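Local coordinates for protein tylactone synthase starter module and modules 1 & 2 (Streptomyces fradiae, PDB 2Z5L) that probably reduces the beta-keto group of a polyketide intermediate, as the first ketoreductase of the tylosin polyketide synthase, at residues V262-G267 and R273-R278; R286-S291 and T332-N337; A127-V132 and A349-L354. One frame throughout, in Å; residues are numbered along the deposited sequence.

In the fold
Contacts 1 and 2 are neighbours in the Rossmann-type part of the ketoreductase, their centres 10 Å apart. They share a sheet: V262 N lies 2.6 Å from R286 O and V262 O 2.9 Å from V288 N, probable hydrogen bonds between strands 261-265 and 286-291. Contact 1 packs helix 270-281 against strand 261-265 and the glycine-rich turn, where a dinucleotide would be expected to bind by family resemblance; contact 2 joins strand 286-291 to the end of helix 324-333. Contact 3 stands apart, its nearest atoms about 21 Å from contact 1 and about 23 Å from contact 2, and ties residues 349-354 to helix 119-135, far earlier in the chain.

Contact 1 of 3, residues V262-G267 and R273-R278; sequences VLITGG and RRLARR
I264 reaches from strand 261-265 to helix 270-281 and makes the apolar part of this contact. I264 CD1 lies 4.0 Å from A276 CA and 4.1 Å from A276 CB, so the methyl end of the branch rests against the helix backbone as well as the alanine methyl. L275, the residue before A276, comes in more loosely, with L275 CD1 4.4 Å from I264 CG1. The isoleucine gets there with CG1 set opposite its own carbonyl carbon (chi1 -68°) and the chain running on extended to CD1. F340 of strand 338-341 touches both I264 and L275, and L307 of helix 300-308 packs on A276.

The polar part lies at the turn. G267 O is 3.2 Å from R273 N, but the angle is too poor for a hydrogen bond. The aliphatic start of R273 passes the same oxygen, R273 CG lying 3.5 Å from G267 O, while the guanidinium is turned to other partners: NH2 bonds to the carbonyls of P298 and M268.

G266, in the turn, has a positive phi (58°), which favours glycine. G267, G269 and G272 fit the GxGxxG pattern of a Rossmann beta-alpha-beta unit, which in this family usually serves the dinucleotide. No hydrogen bond crosses here, so between these two segments the spacing probably rests on apolar packing and the short connection.

Contact 2 of 3, residues R286-S291 and T332-N337; sequences RLVLTS and TAYPPN
R286 and Y334 meet at about a right angle, guanidinium and ring planes 76° apart. The arginine comes to the edge of the tyrosine ring rather than over its face: R286 NH1 lies 3.1 Å from Y334 CD1, near the ring plane, and CZ sits in that plane too. This is therefore an edge contact and not a cation-pi stack. The aliphatic arm joins in, with R286 CD 3.7 Å from Y334 CD1. Its chain leaves the strand with CG opposite the backbone N (chi1 -176°), runs straight through chi2, then bends at chi3 (-56°), and that bend carries the guanidinium beside the ring. R286 NE also has a long, weak ion pair with E313.

These side chains bridge two elements of the Rossmann-type ketoreductase fold: strand 286-291, which follows helix 270-281 and lies next to strand 261-265 and parallel to it, and the end of helix 324-333, where Y334 is the first residue to leave helical geometry before the chain goes on to strand 338-341.

V288, two residues further along the strand, supplies the apolar share. V288 CG2 lies 3.9 Å from Y334 CB and 4.0 Å from Y334 CG, meeting the root of the tyrosine at a slant. The same valine also packs on L330, inside helix 324-333, and on L263 of the adjoining strand.

Contact 3 of 3, residues A127-V132 and A349-L354; sequences ALLQAV and AVIDTL
Q130 leaves helix 119-135 with CG opposite its own carbonyl carbon (chi1 -63°) and then runs extended through chi2 (175°), which carries its amide across to residues 349-354. There NE2 donates to two backbone carbonyls. The bond from Q130 NE2 to I351 O, 2.8 Å, is nearly straight at 170° at the hydrogen, with the donor lying almost in line with the carbonyl bond. That from Q130 NE2 to L354 O, also 2.8 Å, is more bent; the donor sits in that carbonyl's plane, on a lone pair. Both oxygens lie close to the glutamine amide plane, so the two bonds together fix the rotation about chi3 and settle which end of the amide is nitrogen. I351 O is shared, since it accepts from L354 N as well.

I351 opens a short 3-10 segment, 351-353, and L354 follows it, in the loop between strand 338-341 and helix 356-376. Joining this loop to helix 119-135 is consistent with the two-part build of modular ketoreductases, a structural subdomain packed on the catalytic Rossmann-type one. T353 OG1 and T353 N both hydrogen-bond to V350 O, from the same face of its plane.

Apolar contacts accompany the bonds. I351 CG2 lies 3.7 Å from Q130 CG. L129 CD2 is 4.2 Å from I351 CD1, the two side chains crossing at about a right angle, and F168 of helix 160-175 packs against both of these residues.

Contact 1 of 3, residues V262-G267 and R273-R278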
# COMPACT_ATOMS: atom_id res chain seq x y z
N VAL A 262 13.35 -17.07 -15.41
CA VAL A 262 12.31 -16.30 -14.75
C VAL A 262 12.15 -16.80 -13.32
O VAL A 262 11.93 -17.99 -13.07
CB VAL A 262 10.95 -16.41 -15.50
CG1 VAL A 262 9.90 -15.57 -14.81
CG2 VAL A 262 11.11 -15.96 -16.94
N LEU A 263 12.32 -15.88 -12.37
CA LEU A 263 12.20 -16.19 -10.95
C LEU A 263 10.79 -15.81 -10.50
O LEU A 263 10.36 -14.67 -10.71
CB LEU A 263 13.20 -15.39 -10.14
CG LEU A 263 13.11 -15.52 -8.62
CD1 LEU A 263 13.28 -16.99 -8.20
CD2 LEU A 263 14.22 -14.67 -7.97
N ILE A 264 10.09 -16.76 -9.89
CA ILE A 264 8.73 -16.52 -9.40
C ILE A 264 8.57 -16.90 -7.94
O ILE A 264 8.62 -18.09 -7.60
CB ILE A 264 7.69 -17.33 -10.21
CG1 ILE A 264 7.61 -16.83 -11.64
CG2 ILE A 264 6.32 -17.25 -9.52
CD1 ILE A 264 6.90 -17.81 -12.58
N THR A 265 8.37 -15.91 -7.06
CA THR A 265 8.17 -16.27 -5.66
C THR A 265 6.69 -16.63 -5.47
O THR A 265 5.85 -16.25 -6.29
CB THR A 265 8.62 -15.16 -4.68
OG1 THR A 265 7.71 -14.05 -4.72
CG2 THR A 265 10.03 -14.65 -5.06
N GLY A 266 6.39 -17.38 -4.42
CA GLY A 266 5.02 -17.81 -4.20
C GLY A 266 4.55 -18.58 -5.41
O GLY A 266 3.40 -18.48 -5.84
N GLY A 267 5.46 -19.35 -6.00
CA GLY A 267 5.11 -20.13 -7.18
C GLY A 267 4.16 -21.31 -6.97
O GLY A 267 3.66 -21.87 -7.93
N ARG A 273 1.27 -20.61 -9.72
CA ARG A 273 1.13 -21.71 -10.67
C ARG A 273 0.67 -21.23 -12.04
O ARG A 273 1.27 -21.55 -13.06
CB ARG A 273 0.19 -22.78 -10.11
CG ARG A 273 0.68 -23.39 -8.80
CD ARG A 273 -0.15 -24.61 -8.34
NE ARG A 273 0.14 -24.93 -6.95
CZ ARG A 273 0.61 -26.10 -6.52
NH1 ARG A 273 0.85 -27.09 -7.37
NH2 ARG A 273 0.82 -26.27 -5.22
N ARG A 274 -0.39 -20.43 -12.05
CA ARG A 274 -0.96 -19.86 -13.27
C ARG A 274 0.05 -19.04 -14.06
O ARG A 274 0.12 -19.12 -15.29
CB ARG A 274 -2.14 -18.96 -12.89
CG ARG A 274 -2.57 -18.02 -13.99
CD ARG A 274 -3.48 -18.72 -14.94
NE ARG A 274 -4.67 -19.18 -14.23
CZ ARG A 274 -5.75 -19.66 -14.83
NH1 ARG A 274 -5.78 -19.75 -16.16
NH2 ARG A 274 -6.80 -20.03 -14.11
N LEU A 275 0.80 -18.22 -13.34
CA LEU A 275 1.81 -17.36 -13.96
C LEU A 275 2.83 -18.27 -14.61
O LEU A 275 3.20 -18.08 -15.76
CB LEU A 275 2.47 -16.51 -12.88
CG LEU A 275 2.91 -15.10 -13.27
CD1 LEU A 275 3.92 -14.60 -12.22
CD2 LEU A 275 3.51 -15.06 -14.63
N ALA A 276 3.28 -19.27 -13.86
CA ALA A 276 4.28 -20.18 -14.38
C ALA A 276 3.84 -20.89 -15.66
O ALA A 276 4.56 -20.85 -16.66
CB ALA A 276 4.66 -21.20 -13.30
N ARG A 277 2.67 -21.53 -15.66
CA ARG A 277 2.21 -22.21 -16.86
C ARG A 277 2.15 -21.28 -18.07
O ARG A 277 2.45 -21.69 -19.19
CB ARG A 277 0.82 -22.82 -16.63
CG ARG A 277 0.80 -23.98 -15.65
CD ARG A 277 -0.64 -24.49 -15.43
NE ARG A 277 -0.74 -25.57 -14.46
CZ ARG A 277 -0.51 -26.85 -14.73
NH1 ARG A 277 -0.17 -27.24 -15.95
NH2 ARG A 277 -0.65 -27.76 -13.77
N ARG A 278 1.75 -20.03 -17.85
CA ARG A 278 1.66 -19.07 -18.94
C ARG A 278 3.02 -18.64 -19.48
O ARG A 278 3.21 -18.52 -20.69
CB ARG A 278 0.87 -17.84 -18.48
CG ARG A 278 -0.65 -18.06 -18.50
CD ARG A 278 -1.16 -18.09 -19.95
NE ARG A 278 -0.97 -16.82 -20.66
CZ ARG A 278 -1.74 -15.73 -20.52
NH1 ARG A 278 -2.77 -15.74 -19.69
NH2 ARG A 278 -1.49 -14.65 -21.26

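Contact 2 of 3, residues R286-S291 and T332-N337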
# COMPACT_ATOMS: atom_id res chain seq x y z
N ARG A 286 13.77 -20.88 -18.60
CA ARG A 286 13.95 -21.48 -17.29
C ARG A 286 13.07 -20.79 -16.26
O ARG A 286 12.97 -19.56 -16.22
CB ARG A 286 15.42 -21.38 -16.85
CG ARG A 286 15.73 -22.07 -15.51
CD ARG A 286 17.15 -21.76 -15.02
NE ARG A 286 18.18 -22.12 -16.00
CZ ARG A 286 19.42 -21.63 -15.99
NH1 ARG A 286 19.79 -20.78 -15.05
NH2 ARG A 286 20.28 -21.99 -16.93
N LEU A 287 12.43 -21.59 -15.43
CA LEU A 287 11.59 -21.07 -14.38
C LEU A 287 12.19 -21.56 -13.09
O LEU A 287 12.61 -22.72 -12.98
CB LEU A 287 10.15 -21.59 -14.51
CG LEU A 287 9.28 -21.00 -15.61
CD1 LEU A 287 7.84 -21.58 -15.54
CD2 LEU A 287 9.23 -19.49 -15.46
N VAL A 288 12.25 -20.66 -12.12
CA VAL A 288 12.76 -20.97 -10.79
C VAL A 288 11.64 -20.57 -9.85
O VAL A 288 11.31 -19.39 -9.74
CB VAL A 288 14.02 -20.14 -10.49
CG1 VAL A 288 14.40 -20.28 -9.04
CG2 VAL A 288 15.15 -20.63 -11.39
N LEU A 289 11.03 -21.56 -9.20
CA LEU A 289 9.91 -21.32 -8.31
C LEU A 289 10.29 -21.49 -6.85
O LEU A 289 10.95 -22.46 -6.48
CB LEU A 289 8.77 -22.28 -8.66
CG LEU A 289 8.47 -22.42 -10.15
CD1 LEU A 289 7.48 -23.57 -10.32
CD2 LEU A 289 7.92 -21.14 -10.72
N THR A 290 9.89 -20.54 -6.02
CA THR A 290 10.20 -20.66 -4.61
C THR A 290 8.90 -20.82 -3.87
O THR A 290 7.88 -20.30 -4.30
CB THR A 290 10.94 -19.43 -4.07
OG1 THR A 290 9.99 -18.40 -3.78
CG2 THR A 290 11.93 -18.91 -5.12
N SER A 291 8.94 -21.58 -2.78
CA SER A 291 7.77 -21.81 -1.95
C SER A 291 8.20 -22.22 -0.54
O SER A 291 9.34 -22.63 -0.32
CB SER A 291 6.89 -22.91 -2.55
OG SER A 291 7.55 -24.16 -2.54
N THR A 332 22.09 -16.49 -7.24
CA THR A 332 23.50 -16.72 -7.59
C THR A 332 23.51 -17.86 -8.62
O THR A 332 24.00 -17.69 -9.72
CB THR A 332 24.35 -17.12 -6.36
OG1 THR A 332 24.49 -15.98 -5.50
CG2 THR A 332 25.76 -17.63 -6.80
N ALA A 333 22.94 -19.02 -8.27
CA ALA A 333 22.91 -20.16 -9.19
C ALA A 333 22.14 -19.92 -10.49
O ALA A 333 22.51 -20.43 -11.56
CB ALA A 333 22.35 -21.37 -8.49
N TYR A 334 21.08 -19.12 -10.42
CA TYR A 334 20.25 -18.86 -11.59
C TYR A 334 19.95 -17.39 -11.77
O TYR A 334 18.86 -16.93 -11.43
CB TYR A 334 18.93 -19.61 -11.44
CG TYR A 334 19.12 -21.07 -11.14
CD1 TYR A 334 19.42 -21.97 -12.16
CD2 TYR A 334 19.02 -21.55 -9.84
CE1 TYR A 334 19.61 -23.31 -11.89
CE2 TYR A 334 19.22 -22.89 -9.56
CZ TYR A 334 19.51 -23.76 -10.58
OH TYR A 334 19.68 -25.10 -10.32
N PRO A 335 20.92 -16.63 -12.31
CA PRO A 335 20.72 -15.20 -12.53
C PRO A 335 19.45 -14.99 -13.34
O PRO A 335 19.32 -15.49 -14.45
CB PRO A 335 21.97 -14.80 -13.29
CG PRO A 335 23.01 -15.66 -12.63
CD PRO A 335 22.31 -17.01 -12.61
N PRO A 336 18.49 -14.24 -12.79
CA PRO A 336 17.23 -13.98 -13.48
C PRO A 336 17.17 -12.79 -14.42
O PRO A 336 17.78 -11.75 -14.18
CB PRO A 336 16.24 -13.84 -12.33
CG PRO A 336 17.07 -13.09 -11.33
CD PRO A 336 18.41 -13.82 -11.37
N ASN A 337 16.41 -12.96 -15.50
CA ASN A 337 16.20 -11.90 -16.47
C ASN A 337 14.89 -11.21 -16.12
O ASN A 337 14.61 -10.09 -16.55
CB ASN A 337 16.11 -12.48 -17.88
CG ASN A 337 17.37 -13.19 -18.28
OD1 ASN A 337 17.36 -14.38 -18.58
ND2 ASN A 337 18.48 -12.45 -18.29

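Contact 3 of 3, residues A127-V132 and A349-L354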
# COMPACT_ATOMS: atom_id res chain seq x y z
N ALA A 127 -0.53 2.11 16.66
CA ALA A 127 -0.77 2.04 18.10
C ALA A 127 -1.49 3.30 18.61
O ALA A 127 -2.36 3.22 19.47
CB ALA A 127 0.56 1.87 18.84
N LEU A 128 -1.12 4.46 18.06
CA LEU A 128 -1.74 5.73 18.46
C LEU A 128 -3.23 5.74 18.12
O LEU A 128 -4.06 6.16 18.93
CB LEU A 128 -1.07 6.91 17.75
CG LEU A 128 -1.78 8.28 17.76
CD1 LEU A 128 -1.86 8.83 19.18
CD2 LEU A 128 -1.05 9.24 16.86
N LEU A 129 -3.55 5.30 16.91
CA LEU A 129 -4.95 5.25 16.48
C LEU A 129 -5.73 4.30 17.37
O LEU A 129 -6.82 4.64 17.86
CB LEU A 129 -5.05 4.81 15.01
CG LEU A 129 -6.47 4.75 14.42
CD1 LEU A 129 -7.19 6.05 14.72
CD2 LEU A 129 -6.38 4.51 12.92
N GLN A 130 -5.17 3.11 17.57
CA GLN A 130 -5.80 2.09 18.41
C GLN A 130 -6.07 2.59 19.80
O GLN A 130 -7.10 2.25 20.41
CB GLN A 130 -4.91 0.85 18.51
CG GLN A 130 -4.66 0.13 17.20
CD GLN A 130 -3.67 -1.01 17.36
OE1 GLN A 130 -2.60 -0.83 17.94
NE2 GLN A 130 -4.02 -2.18 16.85
N ALA A 131 -5.15 3.40 20.32
CA ALA A 131 -5.28 3.94 21.66
C ALA A 131 -6.39 4.98 21.75
O ALA A 131 -7.12 5.02 22.74
CB ALA A 131 -3.95 4.55 22.10
N VAL A 132 -6.51 5.81 20.72
CA VAL A 132 -7.53 6.84 20.69
C VAL A 132 -8.92 6.22 20.67
O VAL A 132 -9.86 6.73 21.29
CB VAL A 132 -7.39 7.74 19.45
CG1 VAL A 132 -8.56 8.70 19.38
CG2 VAL A 132 -6.08 8.51 19.53
N ALA A 349 -7.76 -8.65 9.69
CA ALA A 349 -7.85 -8.27 11.09
C ALA A 349 -8.11 -6.76 11.20
O ALA A 349 -7.32 -5.96 10.70
CB ALA A 349 -6.55 -8.63 11.81
N VAL A 350 -9.22 -6.40 11.83
CA VAL A 350 -9.57 -5.00 12.02
C VAL A 350 -8.56 -4.34 12.94
O VAL A 350 -7.86 -5.01 13.70
CB VAL A 350 -10.97 -4.84 12.65
CG1 VAL A 350 -12.03 -5.26 11.65
CG2 VAL A 350 -11.06 -5.67 13.92
N ILE A 351 -8.50 -3.02 12.85
CA ILE A 351 -7.58 -2.21 13.65
C ILE A 351 -7.63 -2.47 15.15
O ILE A 351 -6.60 -2.53 15.83
CB ILE A 351 -7.84 -0.73 13.40
CG1 ILE A 351 -7.66 -0.43 11.92
CG2 ILE A 351 -6.88 0.13 14.26
CD1 ILE A 351 -8.08 0.98 11.53
N ASP A 352 -8.84 -2.61 15.68
CA ASP A 352 -9.00 -2.85 17.11
C ASP A 352 -8.35 -4.16 17.54
O ASP A 352 -7.98 -4.31 18.70
CB ASP A 352 -10.48 -2.88 17.51
CG ASP A 352 -10.68 -3.23 18.98
OD1 ASP A 352 -10.21 -2.46 19.84
OD2 ASP A 352 -11.30 -4.28 19.27
N THR A 353 -8.20 -5.09 16.60
CA THR A 353 -7.61 -6.38 16.92
C THR A 353 -6.28 -6.61 16.21
O THR A 353 -5.76 -7.72 16.24
CB THR A 353 -8.55 -7.53 16.54
OG1 THR A 353 -8.66 -7.62 15.12
CG2 THR A 353 -9.93 -7.30 17.14
N LEU A 354 -5.75 -5.57 15.56
CA LEU A 354 -4.48 -5.70 14.85
C LEU A 354 -3.32 -5.77 15.84
O LEU A 354 -2.93 -4.77 16.43
CB LEU A 354 -4.30 -4.51 13.90
CG LEU A 354 -3.07 -4.43 12.97
CD1 LEU A 354 -2.98 -5.66 12.13
CD2 LEU A 354 -3.19 -3.21 12.07